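Local coordinates for Glyco_hydro_cc domain-containing protein (Trichoderma gamsii, PDB 6UBD), which probably binds beta-1,3-glucan oligosaccharides as a member of glycoside hydrolase family 128, at residues 50-55 with 239-244; 72-77 with 129-134; 180-185 with 228-233; 218-223 with 250-255. All coordinates share one frame; numbering follows the deposited sequence. Where two conformers were deposited one is given.

Interaction 1 (50-55 with 239-244)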
loop_
_atom_site.group_PDB
_atom_site.type_symbol
_atom_site.label_atom_id
_atom_site.label_comp_id
_atom_site.label_asym_id
_atom_site.label_seq_id
_atom_site.Cartn_x
_atom_site.Cartn_y
_atom_site.Cartn_z
ATOM N N LEU A 50 12.591 -1.990 -8.737
ATOM C CA LEU A 50 11.371 -2.469 -8.053
ATOM C C LEU A 50 11.185 -3.936 -8.292
ATOM O O LEU A 50 11.693 -4.502 -9.308
ATOM C CB LEU A 50 10.164 -1.697 -8.574
ATOM C CG LEU A 50 10.167 -0.185 -8.402
ATOM C CD1 LEU A 50 8.867 0.377 -8.912
ATOM C CD2 LEU A 50 10.381 0.298 -6.966
ATOM N N SER A 51 10.301 -4.559 -7.490
ATOM C CA SER A 51 9.737 -5.899 -7.834
ATOM C C SER A 51 8.229 -5.830 -8.159
ATOM O O SER A 51 7.706 -6.820 -8.761
ATOM C CB SER A 51 9.963 -6.911 -6.705
ATOM O OG SER A 51 9.379 -6.393 -5.527
ATOM N N TRP A 52 7.511 -4.816 -7.684
ATOM C CA TRP A 52 6.033 -4.854 -7.675
ATOM C C TRP A 52 5.419 -3.500 -7.755
ATOM O O TRP A 52 6.101 -2.458 -7.457
ATOM C CB TRP A 52 5.517 -5.541 -6.388
ATOM C CG TRP A 52 5.686 -4.804 -5.097
ATOM C CD1 TRP A 52 6.844 -4.676 -4.384
ATOM C CD2 TRP A 52 4.661 -4.094 -4.383
ATOM N NE1 TRP A 52 6.595 -3.964 -3.249
ATOM C CE2 TRP A 52 5.256 -3.582 -3.199
ATOM C CE3 TRP A 52 3.279 -3.894 -4.593
ATOM C CZ2 TRP A 52 4.511 -2.895 -2.239
ATOM C CZ3 TRP A 52 2.585 -3.199 -3.639
ATOM C CH2 TRP A 52 3.184 -2.735 -2.476
ATOM N N TRP A 53 4.156 -3.359 -8.086
ATOM C CA TRP A 53 3.380 -2.091 -7.928
ATOM C C TRP A 53 1.896 -2.394 -7.705
ATOM O O TRP A 53 1.440 -3.508 -8.061
ATOM C CB TRP A 53 3.569 -1.123 -9.101
ATOM C CG TRP A 53 2.654 -1.175 -10.291
ATOM C CD1 TRP A 53 1.720 -0.224 -10.646
ATOM C CD2 TRP A 53 2.623 -2.168 -11.354
ATOM N NE1 TRP A 53 1.150 -0.524 -11.867
ATOM C CE2 TRP A 53 1.667 -1.723 -12.301
ATOM C CE3 TRP A 53 3.263 -3.395 -11.552
ATOM C CZ2 TRP A 53 1.360 -2.461 -13.458
ATOM C CZ3 TRP A 53 2.963 -4.123 -12.690
ATOM C CH2 TRP A 53 2.034 -3.646 -13.627
ATOM N N HIS A 54 1.175 -1.429 -7.213
ATOM C CA HIS A 54 -0.294 -1.418 -7.211
ATOM C C HIS A 54 -0.815 -0.080 -7.714
ATOM O O HIS A 54 -0.010 0.879 -7.763
ATOM C CB HIS A 54 -0.898 -1.850 -5.859
ATOM C CG HIS A 54 -0.953 -0.731 -4.857
ATOM N ND1 HIS A 54 -2.042 0.080 -4.753
ATOM C CD2 HIS A 54 -0.094 -0.382 -3.853
ATOM C CE1 HIS A 54 -1.866 0.904 -3.732
ATOM N NE2 HIS A 54 -0.676 0.652 -3.165
ATOM N N ASP A 55 -2.086 0.028 -8.073
ATOM C CA ASP A 55 -2.696 1.300 -8.508
ATOM C C ASP A 55 -4.117 1.418 -7.964
ATOM O O ASP A 55 -4.896 2.133 -8.574
ATOM C CB ASP A 55 -2.610 1.463 -10.021
ATOM C CG ASP A 55 -3.480 0.458 -10.781
ATOM O OD1 ASP A 55 -4.142 -0.393 -10.154
ATOM O OD2 ASP A 55 -3.526 0.582 -12.047
ATOM N N ALA A 239 7.575 -5.516 2.266
ATOM C CA ALA A 239 7.324 -4.729 1.034
ATOM C C ALA A 239 6.985 -3.319 1.444
ATOM O O ALA A 239 6.404 -3.093 2.529
ATOM C CB ALA A 239 6.190 -5.351 0.225
ATOM N N TYR A 240 7.326 -2.348 0.577
ATOM C CA TYR A 240 6.963 -0.936 0.798
ATOM C C TYR A 240 6.683 -0.256 -0.545
ATOM O O TYR A 240 7.256 -0.676 -1.571
ATOM C CB TYR A 240 8.018 -0.184 1.620
ATOM C CG TYR A 240 9.423 -0.217 1.076
ATOM C CD1 TYR A 240 9.826 0.659 0.038
ATOM C CD2 TYR A 240 10.351 -1.120 1.571
ATOM C CE1 TYR A 240 11.132 0.613 -0.490
ATOM C CE2 TYR A 240 11.671 -1.148 1.071
ATOM C CZ TYR A 240 12.045 -0.284 0.027
ATOM O OH TYR A 240 13.348 -0.318 -0.516
ATOM N N ALA A 241 5.941 0.825 -0.551
ATOM C CA ALA A 241 5.531 1.492 -1.795
ATOM C C ALA A 241 5.318 3.006 -1.591
ATOM O O ALA A 241 4.478 3.457 -0.815
ATOM C CB ALA A 241 4.274 0.867 -2.357
ATOM N N TYR A 242 6.115 3.816 -2.331
ATOM C CA TYR A 242 5.998 5.305 -2.398
ATOM C C TYR A 242 4.683 5.679 -3.121
ATOM O O TYR A 242 4.534 5.203 -4.242
ATOM C CB TYR A 242 7.251 5.819 -3.148
ATOM C CG TYR A 242 7.490 7.315 -3.214
ATOM C CD1 TYR A 242 6.554 8.169 -3.775
ATOM C CD2 TYR A 242 8.678 7.866 -2.732
ATOM C CE1 TYR A 242 6.786 9.540 -3.842
ATOM C CE2 TYR A 242 8.954 9.219 -2.840
ATOM C CZ TYR A 242 8.024 10.061 -3.412
ATOM O OH TYR A 242 8.337 11.426 -3.452
ATOM N N THR A 243 3.824 6.495 -2.512
ATOM C CA THR A 243 2.543 6.894 -3.137
ATOM C C THR A 243 2.676 8.170 -3.967
ATOM O O THR A 243 3.352 9.142 -3.540
ATOM C CB THR A 243 1.445 6.988 -2.080
ATOM O OG1 THR A 243 0.232 7.218 -2.841
ATOM C CG2 THR A 243 1.607 8.068 -1.042
ATOM N N ASP A 244 1.949 8.265 -5.054
ATOM C CA ASP A 244 1.787 9.490 -5.839
ATOM C C ASP A 244 0.352 10.042 -5.729
ATOM O O ASP A 244 -0.061 10.856 -6.571
ATOM C CB ASP A 244 2.219 9.281 -7.270
ATOM C CG ASP A 244 1.375 8.315 -8.084
ATOM O OD1 ASP A 244 0.324 7.869 -7.612
ATOM O OD2 ASP A 244 1.815 8.013 -9.204
#
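Trp-52 reaches from its strand across to Ala-239, Tyr-240 and Ala-241. Its first torsion, 70°, sets CG between the backbone N and the carbonyl carbon, and this turns the indole toward the other strand. CB and CG meet neither alanine, and contact begins further along the ring. NE1 lies 3.8 Å from Ala-239 CB, yet its hydrogen bond goes to the carbonyl oxygen of Lys-34, which fixes the rotation of the ring; Ser-51 OG sits in the ring plane at its edge. CZ2 comes to 3.6 Å from Tyr-240 O, with both methyl groups flanking it. CH2 rests 3.8 Å from Ala-241 CB. Strands 52-54 and 239-243 are not sheet partners: strand 35-38 pairs with each in parallel, as expected of a curled (β/α)8 barrel, and the axes of 52-54 and 239-243 come within 8.3 Å and are inclined at 52°. The gap is therefore bridged by a side chain instead of backbone bonds, and both alanines direct CB at strand 52-54. A leucine in place of Trp-52 would probably leave a gap beside the two alanine methyls and the Lys-34 carbonyl without its N-H donor. Val-69 and Val-71 also touch the indole.

Interaction 2 (72-77 with 129-134)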
loop_
_atom_site.group_PDB
_atom_site.type_symbol
_atom_site.label_atom_id
_atom_site.label_comp_id
_atom_site.label_asym_id
_atom_site.label_seq_id
_atom_site.Cartn_x
_atom_site.Cartn_y
_atom_site.Cartn_z
ATOM N N SER A 72 -3.156 -6.859 -6.903
ATOM C CA SER A 72 -4.581 -6.492 -7.025
ATOM C C SER A 72 -5.093 -5.839 -5.733
ATOM O O SER A 72 -4.566 -6.138 -4.650
ATOM C CB SER A 72 -5.344 -7.776 -7.339
ATOM O OG SER A 72 -6.775 -7.623 -7.433
ATOM N N MET A 73 -6.130 -5.040 -5.863
ATOM C CA MET A 73 -6.845 -4.474 -4.686
ATOM C C MET A 73 -8.357 -4.570 -4.920
ATOM O O MET A 73 -8.799 -4.306 -6.033
ATOM C CB MET A 73 -6.459 -3.000 -4.443
ATOM C CG MET A 73 -7.166 -2.356 -3.291
ATOM S SD MET A 73 -6.701 -0.651 -2.886
ATOM C CE MET A 73 -4.984 -0.775 -2.374
ATOM N N LEU A 74 -9.115 -4.852 -3.858
ATOM C CA LEU A 74 -10.555 -4.461 -3.801
ATOM C C LEU A 74 -10.670 -3.201 -2.908
ATOM O O LEU A 74 -10.533 -3.290 -1.710
ATOM C CB LEU A 74 -11.449 -5.594 -3.284
ATOM C CG LEU A 74 -12.914 -5.209 -3.075
ATOM C CD1 LEU A 74 -13.548 -4.718 -4.380
ATOM C CD2 LEU A 74 -13.733 -6.392 -2.596
ATOM N N TRP A 75 -10.856 -2.040 -3.534
ATOM C CA TRP A 75 -10.727 -0.763 -2.839
ATOM C C TRP A 75 -11.818 -0.582 -1.761
ATOM O O TRP A 75 -11.515 -0.068 -0.640
ATOM C CB TRP A 75 -10.732 0.369 -3.891
ATOM C CG TRP A 75 -10.492 1.769 -3.384
ATOM C CD1 TRP A 75 -9.272 2.428 -3.335
ATOM C CD2 TRP A 75 -11.458 2.756 -2.943
ATOM N NE1 TRP A 75 -9.403 3.701 -2.845
ATOM C CE2 TRP A 75 -10.741 3.926 -2.606
ATOM C CE3 TRP A 75 -12.862 2.744 -2.738
ATOM C CZ2 TRP A 75 -11.379 5.091 -2.150
ATOM C CZ3 TRP A 75 -13.483 3.886 -2.282
ATOM C CH2 TRP A 75 -12.745 5.047 -1.983
ATOM N N GLY A 76 -13.079 -0.885 -2.101
ATOM C CA GLY A 76 -14.182 -0.643 -1.184
ATOM C C GLY A 76 -15.392 -1.480 -1.511
ATOM O O GLY A 76 -15.294 -2.542 -2.142
ATOM N N GLY A 77 -16.575 -0.967 -1.071
ATOM C CA GLY A 77 -17.865 -1.652 -1.247
ATOM C C GLY A 77 -18.747 -1.123 -2.359
ATOM O O GLY A 77 -19.869 -1.637 -2.466
ATOM N N SER A 129 -17.134 -12.778 0.782
ATOM C CA SER A 129 -17.780 -13.093 -0.533
ATOM C C SER A 129 -16.759 -13.048 -1.676
ATOM O O SER A 129 -16.863 -13.835 -2.628
ATOM C CB SER A 129 -18.848 -12.035 -0.792
ATOM O OG SER A 129 -19.452 -12.142 -2.071
ATOM N N LEU A 130 -15.818 -12.055 -1.654
ATOM C CA LEU A 130 -14.923 -11.735 -2.801
ATOM C C LEU A 130 -13.421 -11.971 -2.550
ATOM O O LEU A 130 -12.740 -12.359 -3.526
ATOM C CB LEU A 130 -15.193 -10.311 -3.261
ATOM C CG LEU A 130 -16.578 -9.992 -3.790
ATOM C CD1 LEU A 130 -16.799 -8.529 -4.053
ATOM C CD2 LEU A 130 -16.851 -10.765 -5.056
ATOM N N ILE A 131 -12.927 -11.740 -1.334
ATOM C CA ILE A 131 -11.450 -11.811 -1.130
ATOM C C ILE A 131 -11.032 -13.189 -0.636
ATOM O O ILE A 131 -10.142 -13.815 -1.255
ATOM C CB ILE A 131 -11.001 -10.687 -0.158
ATOM C CG1 ILE A 131 -11.354 -9.313 -0.753
ATOM C CG2 ILE A 131 -9.497 -10.860 0.164
ATOM C CD1 ILE A 131 -11.038 -8.126 0.091
ATOM N N ALA A 132 -11.722 -13.755 0.371
ATOM C CA ALA A 132 -11.331 -15.088 0.869
ATOM C C ALA A 132 -11.338 -16.174 -0.222
ATOM O O ALA A 132 -10.399 -16.966 -0.223
ATOM C CB ALA A 132 -12.137 -15.496 2.070
ATOM N N PRO A 133 -12.292 -16.187 -1.174
ATOM C CA PRO A 133 -12.217 -17.241 -2.182
ATOM C C PRO A 133 -10.979 -17.150 -3.078
ATOM O O PRO A 133 -10.490 -18.157 -3.599
ATOM C CB PRO A 133 -13.493 -16.986 -3.008
ATOM C CG PRO A 133 -14.427 -16.379 -1.990
ATOM C CD PRO A 133 -13.577 -15.425 -1.198
ATOM N N MET A 134 -10.474 -15.944 -3.325
ATOM C CA MET A 134 -9.179 -15.770 -4.071
ATOM C C MET A 134 -8.051 -16.405 -3.267
ATOM O O MET A 134 -7.174 -17.046 -3.857
ATOM C CB MET A 134 -8.866 -14.299 -4.327
ATOM C CG MET A 134 -9.850 -13.661 -5.256
ATOM S SD MET A 134 -9.615 -14.225 -6.955
ATOM C CE MET A 134 -10.418 -12.910 -7.879
#
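Leu-74, whose backbone is hydrogen-bonded to Met-102 of the neighbouring strand 100-102, sends its side chain to Leu-130 and Ile-131 and meets them with a single methyl. CD2 lies 4.0 Å from Leu-130 CD1 and 4.2 Å from Ile-131 CD1, while Ile-131 CG1 is equally near, so the Leu-74 methyl rests along the last bond of the isoleucine chain, CG1 to CD1. The leucine pair crosses at about a right angle, whereas Leu-74 meets Ile-131 more slantwise. In the (β/α)8 barrel, Leu-74 comes just after the strand ending at Met-73. Its CB points to the surrounding helices, that of Met-73 the other way. Helix 120-136 is reached across 7.9 Å between the CA atoms of Leu-74 and Ile-131. Carrying CG anti to the backbone N (chi1 174°), Leu-74 extends its branch into that interval. Leu-130 and Ile-131 both direct their CB at Leu-74 from an irregular part of the helix: residues 129-131 form a wider, pi-type turn, Pro-133 has no N-H to give, and Met-134 N makes a weak hydrogen bond to Ile-131 O at 3.0 Å. Helix 82-92 adjoins the same cluster, with Phe-91 touching Leu-74 and Leu-88 touching Leu-130.

Interaction 3 (180-185 with 228-233)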
loop_
_atom_site.group_PDB
_atom_site.type_symbol
_atom_site.label_atom_id
_atom_site.label_comp_id
_atom_site.label_asym_id
_atom_site.label_seq_id
_atom_site.Cartn_x
_atom_site.Cartn_y
_atom_site.Cartn_z
ATOM N N THR A 180 10.854 8.289 14.278
ATOM C CA THR A 180 10.186 7.840 15.531
ATOM C C THR A 180 8.732 7.442 15.205
ATOM O O THR A 180 8.241 6.347 15.667
ATOM C CB THR A 180 10.225 8.915 16.634
ATOM O OG1 THR A 180 11.585 9.221 16.976
ATOM C CG2 THR A 180 9.440 8.560 17.891
ATOM N N GLY A 181 8.010 8.262 14.432
ATOM C CA GLY A 181 6.622 7.946 14.043
ATOM C C GLY A 181 6.497 6.715 13.150
ATOM O O GLY A 181 5.593 5.887 13.313
ATOM N N VAL A 182 7.440 6.577 12.199
ATOM C CA VAL A 182 7.476 5.389 11.305
ATOM C C VAL A 182 7.642 4.138 12.171
ATOM O O VAL A 182 6.879 3.137 12.006
ATOM C CB VAL A 182 8.643 5.535 10.313
ATOM C CG1 VAL A 182 8.790 4.245 9.505
ATOM C CG2 VAL A 182 8.462 6.722 9.360
ATOM N N GLN A 183 8.571 4.148 13.105
ATOM C CA GLN A 183 8.864 2.970 13.958
ATOM C C GLN A 183 7.653 2.675 14.827
ATOM O O GLN A 183 7.361 1.495 15.100
ATOM C CB GLN A 183 10.126 3.151 14.812
ATOM C CG GLN A 183 10.605 1.908 15.555
ATOM C CD GLN A 183 11.042 0.801 14.618
ATOM O OE1 GLN A 183 11.837 1.081 13.705
ATOM N NE2 GLN A 183 10.542 -0.419 14.811
ATOM N N ALA A 184 6.946 3.673 15.312
ATOM C CA ALA A 184 5.799 3.435 16.211
ATOM C C ALA A 184 4.671 2.736 15.435
ATOM O O ALA A 184 3.928 1.847 15.977
ATOM C CB ALA A 184 5.313 4.735 16.778
ATOM N N ASP A 185 4.477 3.052 14.162
ATOM C CA ASP A 185 3.488 2.345 13.322
ATOM C C ASP A 185 3.920 0.898 13.134
ATOM O O ASP A 185 3.061 -0.050 13.276
ATOM C CB ASP A 185 3.353 2.997 11.947
ATOM C CG ASP A 185 2.479 4.250 11.863
ATOM O OD1 ASP A 185 1.752 4.576 12.856
ATOM O OD2 ASP A 185 2.477 4.911 10.740
ATOM N N VAL A 228 13.814 4.240 3.675
ATOM C CA VAL A 228 14.183 3.070 2.864
ATOM C C VAL A 228 15.199 2.246 3.662
ATOM O O VAL A 228 15.093 1.008 3.734
ATOM C CB VAL A 228 14.661 3.474 1.472
ATOM C CG1 VAL A 228 15.309 2.333 0.747
ATOM C CG2 VAL A 228 13.481 4.040 0.658
ATOM N N ASP A 229 16.183 2.928 4.269
ATOM C CA ASP A 229 17.162 2.148 5.047
ATOM C C ASP A 229 16.446 1.398 6.189
ATOM O O ASP A 229 16.821 0.253 6.499
ATOM C CB ASP A 229 18.285 3.059 5.578
ATOM C CG ASP A 229 19.274 3.587 4.547
ATOM O OD1 ASP A 229 19.347 2.966 3.444
ATOM O OD2 ASP A 229 20.001 4.607 4.869
ATOM N N LEU A 230 15.570 2.101 6.885
ATOM C CA LEU A 230 14.848 1.498 8.047
ATOM C C LEU A 230 14.032 0.277 7.564
ATOM O O LEU A 230 14.129 -0.802 8.176
ATOM C CB LEU A 230 13.979 2.553 8.720
ATOM C CG LEU A 230 13.248 2.182 10.053
ATOM C CD1 LEU A 230 12.806 3.492 10.731
ATOM C CD2 LEU A 230 12.057 1.290 9.890
ATOM N N PHE A 231 13.272 0.469 6.490
ATOM C CA PHE A 231 12.425 -0.657 5.965
ATOM C C PHE A 231 13.318 -1.830 5.549
ATOM O O PHE A 231 12.974 -2.989 5.830
ATOM C CB PHE A 231 11.604 -0.177 4.751
ATOM C CG PHE A 231 10.475 0.799 5.037
ATOM C CD1 PHE A 231 9.833 0.894 6.264
ATOM C CD2 PHE A 231 10.012 1.632 4.022
ATOM C CE1 PHE A 231 8.779 1.783 6.467
ATOM C CE2 PHE A 231 8.925 2.487 4.215
ATOM C CZ PHE A 231 8.275 2.513 5.444
ATOM N N GLU A 232 14.415 -1.594 4.799
ATOM C CA GLU A 232 15.279 -2.714 4.301
ATOM C C GLU A 232 15.883 -3.512 5.483
ATOM O O GLU A 232 15.953 -4.752 5.416
ATOM C CB GLU A 232 16.320 -2.212 3.291
ATOM C CG GLU A 232 15.727 -1.767 1.956
ATOM C CD GLU A 232 15.267 -2.911 1.055
ATOM O OE1 GLU A 232 15.554 -4.115 1.366
ATOM O OE2 GLU A 232 14.568 -2.568 0.011
ATOM N N ALA A 233 16.244 -2.841 6.579
ATOM C CA ALA A 233 16.841 -3.505 7.751
ATOM C C ALA A 233 15.774 -4.188 8.640
ATOM O O ALA A 233 16.171 -5.085 9.358
ATOM C CB ALA A 233 17.657 -2.485 8.505
#
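Val-182 holds CG1 anti to its backbone nitrogen (chi1 173°), which extends this methyl to Phe-231, and Gln-183 also starts out extended but bends at chi2 (64°), which brings its amide across to Leu-230. Both pairs join outer helices of the (β/α)8 barrel: helix 179-193 follows strand 170-176, and helix 217-233 leads into strand 237-243. The two segments run roughly parallel, with a signed crossing angle of -28°. The segment axes come no closer than 11.4 Å, a wide spacing that only side chains fill, and the nearest CA atoms, those of Gln-183 and Leu-230, are 8.5 Å from each other.

On the buried side Val-182 CG1 approaches Phe-231 CE1 to 3.9 Å, and the two side chains cross at about a right angle. The same methyl also comes to 4.3 Å from Leu-230 CD1, which it meets from a different side than the ring. Ile-174 of strand 170-176 touches both Val-182 and Phe-231 and joins this apolar group to the sheet. Beyond the phenyl ring its neighbour is the ring of Tyr-240. The C-terminal end of helix 217-233 is gripped by Lys-34, whose NZ bonds the carbonyl oxygens of Phe-231 and Glu-232.

Further out, Gln-183 is partly exposed. Its NE2 is hydrogen-bonded to Asp-187 OD1, which holds the amide so that the oxygen is presented to leucine carbons. There Gln-183 OE1 lies 3.8 Å from Leu-230 CD2 and 3.9 Å from Leu-230 CD1, in van der Waals contact with both methyls.

Interaction 4 (218-223 with 250-255)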
loop_
_atom_site.group_PDB
_atom_site.type_symbol
_atom_site.label_atom_id
_atom_site.label_comp_id
_atom_site.label_asym_id
_atom_site.label_seq_id
_atom_site.Cartn_x
_atom_site.Cartn_y
_atom_site.Cartn_z
ATOM N N ASN A 218 14.918 19.564 1.395
ATOM C CA ASN A 218 16.044 18.919 2.105
ATOM C C ASN A 218 15.567 17.869 3.111
ATOM O O ASN A 218 16.161 16.807 3.191
ATOM C CB ASN A 218 16.885 20.059 2.731
ATOM C CG ASN A 218 18.128 19.570 3.484
ATOM O OD1 ASN A 218 19.115 19.220 2.821
ATOM N ND2 ASN A 218 18.119 19.534 4.820
ATOM N N GLN A 219 14.618 18.287 3.942
ATOM C CA GLN A 219 14.037 17.334 4.947
ATOM C C GLN A 219 13.430 16.090 4.252
ATOM O O GLN A 219 13.638 14.960 4.781
ATOM C CB GLN A 219 12.994 18.053 5.803
ATOM C CG GLN A 219 12.311 17.134 6.866
ATOM C CD GLN A 219 10.815 17.382 7.015
ATOM O OE1 GLN A 219 10.201 18.098 6.214
ATOM N NE2 GLN A 219 10.164 16.737 7.996
ATOM N N ILE A 220 12.687 16.328 3.161
ATOM C CA ILE A 220 12.014 15.197 2.443
ATOM C C ILE A 220 13.065 14.233 1.916
ATOM O O ILE A 220 12.966 12.994 2.028
ATOM C CB ILE A 220 11.080 15.743 1.342
ATOM C CG1 ILE A 220 9.809 16.351 1.948
ATOM C CG2 ILE A 220 10.742 14.633 0.348
ATOM C CD1 ILE A 220 9.087 17.239 1.000
ATOM N N ASN A 221 14.154 14.792 1.310
ATOM C CA ASN A 221 15.213 13.913 0.750
ATOM C C ASN A 221 15.842 13.036 1.854
ATOM O O ASN A 221 16.102 11.839 1.629
ATOM C CB ASN A 221 16.301 14.745 0.043
ATOM C CG ASN A 221 15.840 15.433 -1.245
ATOM O OD1 ASN A 221 14.747 15.132 -1.752
ATOM N ND2 ASN A 221 16.701 16.348 -1.749
ATOM N N GLN A 222 16.105 13.596 3.038
ATOM C CA GLN A 222 16.677 12.833 4.150
ATOM C C GLN A 222 15.642 11.795 4.669
ATOM O O GLN A 222 16.063 10.687 5.032
ATOM C CB GLN A 222 17.088 13.797 5.269
ATOM C CG GLN A 222 17.895 13.091 6.336
ATOM C CD GLN A 222 19.264 12.631 5.862
ATOM O OE1 GLN A 222 20.088 13.418 5.343
ATOM N NE2 GLN A 222 19.520 11.334 5.954
ATOM N N TRP A 223 14.400 12.237 4.800
ATOM C CA TRP A 223 13.299 11.304 5.261
ATOM C C TRP A 223 13.163 10.061 4.346
ATOM O O TRP A 223 13.071 8.906 4.843
ATOM C CB TRP A 223 12.028 12.148 5.350
ATOM C CG TRP A 223 10.858 11.437 6.004
ATOM C CD1 TRP A 223 10.427 11.631 7.293
ATOM C CD2 TRP A 223 9.903 10.556 5.371
ATOM N NE1 TRP A 223 9.277 10.885 7.525
ATOM C CE2 TRP A 223 8.934 10.266 6.354
ATOM C CE3 TRP A 223 9.735 10.065 4.074
ATOM C CZ2 TRP A 223 7.823 9.446 6.083
ATOM C CZ3 TRP A 223 8.659 9.222 3.821
ATOM C CH2 TRP A 223 7.719 8.921 4.811
ATOM N N SER A 250 2.786 19.970 -3.186
ATOM C CA SER A 250 3.465 20.143 -4.485
ATOM C C SER A 250 4.891 19.554 -4.494
ATOM O O SER A 250 5.468 19.415 -5.589
ATOM C CB SER A 250 3.484 21.590 -4.879
ATOM O OG SER A 250 4.374 22.309 -4.044
ATOM N N VAL A 251 5.450 19.223 -3.317
ATOM C CA VAL A 251 6.870 18.805 -3.206
ATOM C C VAL A 251 7.004 17.257 -3.191
ATOM O O VAL A 251 7.919 16.740 -3.897
ATOM C CB VAL A 251 7.510 19.478 -1.974
ATOM C CG1 VAL A 251 9.002 19.199 -1.949
ATOM C CG2 VAL A 251 7.269 20.995 -1.994
ATOM N N TRP A 252 6.118 16.555 -2.500
ATOM C CA TRP A 252 6.139 15.072 -2.468
ATOM C C TRP A 252 5.958 14.430 -3.846
ATOM O O TRP A 252 6.563 13.360 -4.091
ATOM C CB TRP A 252 5.058 14.588 -1.450
ATOM C CG TRP A 252 5.081 13.104 -1.304
ATOM C CD1 TRP A 252 4.257 12.198 -1.933
ATOM C CD2 TRP A 252 6.063 12.313 -0.620
ATOM N NE1 TRP A 252 4.695 10.936 -1.691
ATOM C CE2 TRP A 252 5.825 10.953 -0.927
ATOM C CE3 TRP A 252 7.171 12.626 0.178
ATOM C CZ2 TRP A 252 6.619 9.934 -0.412
ATOM C CZ3 TRP A 252 7.970 11.633 0.674
ATOM C CH2 TRP A 252 7.711 10.276 0.370
ATOM N N PRO A 253 5.146 14.973 -4.775
ATOM C CA PRO A 253 4.918 14.238 -6.038
ATOM C C PRO A 253 6.225 13.818 -6.708
ATOM O O PRO A 253 7.146 14.643 -6.820
ATOM C CB PRO A 253 4.142 15.223 -6.937
ATOM C CG PRO A 253 3.356 15.976 -5.939
ATOM C CD PRO A 253 4.269 16.169 -4.724
ATOM N N PRO A 254 6.350 12.538 -7.170
ATOM C CA PRO A 254 7.653 12.073 -7.684
ATOM C C PRO A 254 7.934 12.518 -9.132
ATOM O O PRO A 254 9.062 12.193 -9.579
ATOM C CB PRO A 254 7.511 10.558 -7.547
ATOM C CG PRO A 254 6.021 10.329 -7.731
ATOM C CD PRO A 254 5.351 11.472 -7.005
ATOM N N VAL A 255 7.007 13.201 -9.807
ATOM C CA VAL A 255 7.184 13.684 -11.208
ATOM C C VAL A 255 6.850 15.185 -11.231
ATOM O O VAL A 255 5.866 15.615 -10.634
ATOM C CB VAL A 255 6.280 12.915 -12.198
ATOM C CG1 VAL A 255 6.552 13.384 -13.634
ATOM C CG2 VAL A 255 6.491 11.427 -12.133
#
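Trp-223 and Trp-252 meet with their six-membered rings nearly perpendicular, the planes at 88° and the centroids 5.8 Å apart. Contact is confined to the benzo corners: Trp-223 CZ3 is 3.7 Å from Trp-252 CH2, and the adjoining ring carbons follow at slightly longer range. Both indoles have CG anti to the backbone nitrogen (chi1 -171° for Trp-223), which sends each ring well out from its own chain.

One helical turn earlier, Ile-220 divides its two branches between two partners. CG2 lies against the Trp-252 ring, 4.1 Å from CZ3 and as far from CE3. The longer branch leads away from the indole to Val-251, where Ile-220 CD1 packs tightly on Val-251 CG1 at 3.5 Å. In the (β/α)8 barrel, helix 217-233 here meets the loop between the last strand, 237-243, and the last helix, 263-273, on the side where the strands end. The loop residues 250-252 have helical backbone angles but lack regular helical bonds, and the CA atoms of Ile-220 and Trp-252 come within 7.7 Å. An alanine replacing Ile-220 would probably open a gap between helix 217-233 and the loop, at Val-251 and the Trp-252 ring, leaving Val-251 CG1 without the isoleucine methyl it packs on.

Polar and aromatic partners outside the pair fix the Trp-252 indole: NE1 is hydrogen-bonded to Thr-243 O, and Tyr-242 stacks on the ring. Trp-223 reaches inward as well, touching Phe-202 and Cys-204 of strand 197-206.

Interaction 1, about 7 Å from the centre of the chain, touches each of the other three. Toward interaction 2, His-54 CE1 packs on Met-73 CE at 3.8 Å, between neighbouring parallel strands. Toward interaction 3, Tyr-240 OH lies 2.6 Å from Glu-232 OE2, a probable hydrogen bond from strand to helix. Toward interaction 4, Tyr-242 OH and Trp-252 O are 2.7 Å apart, probably bonded likewise. Interactions 3 and 4 both use helix 217-233, with centres about 17 Å apart. Interactions 2 and 4 lie on opposite sides of the chain's centre, their centres about 33 Å apart. Interaction 4 involves the loop after strand 237-243, at the strand-end side where such barrels carry their active sites and where oligosaccharides probably bind.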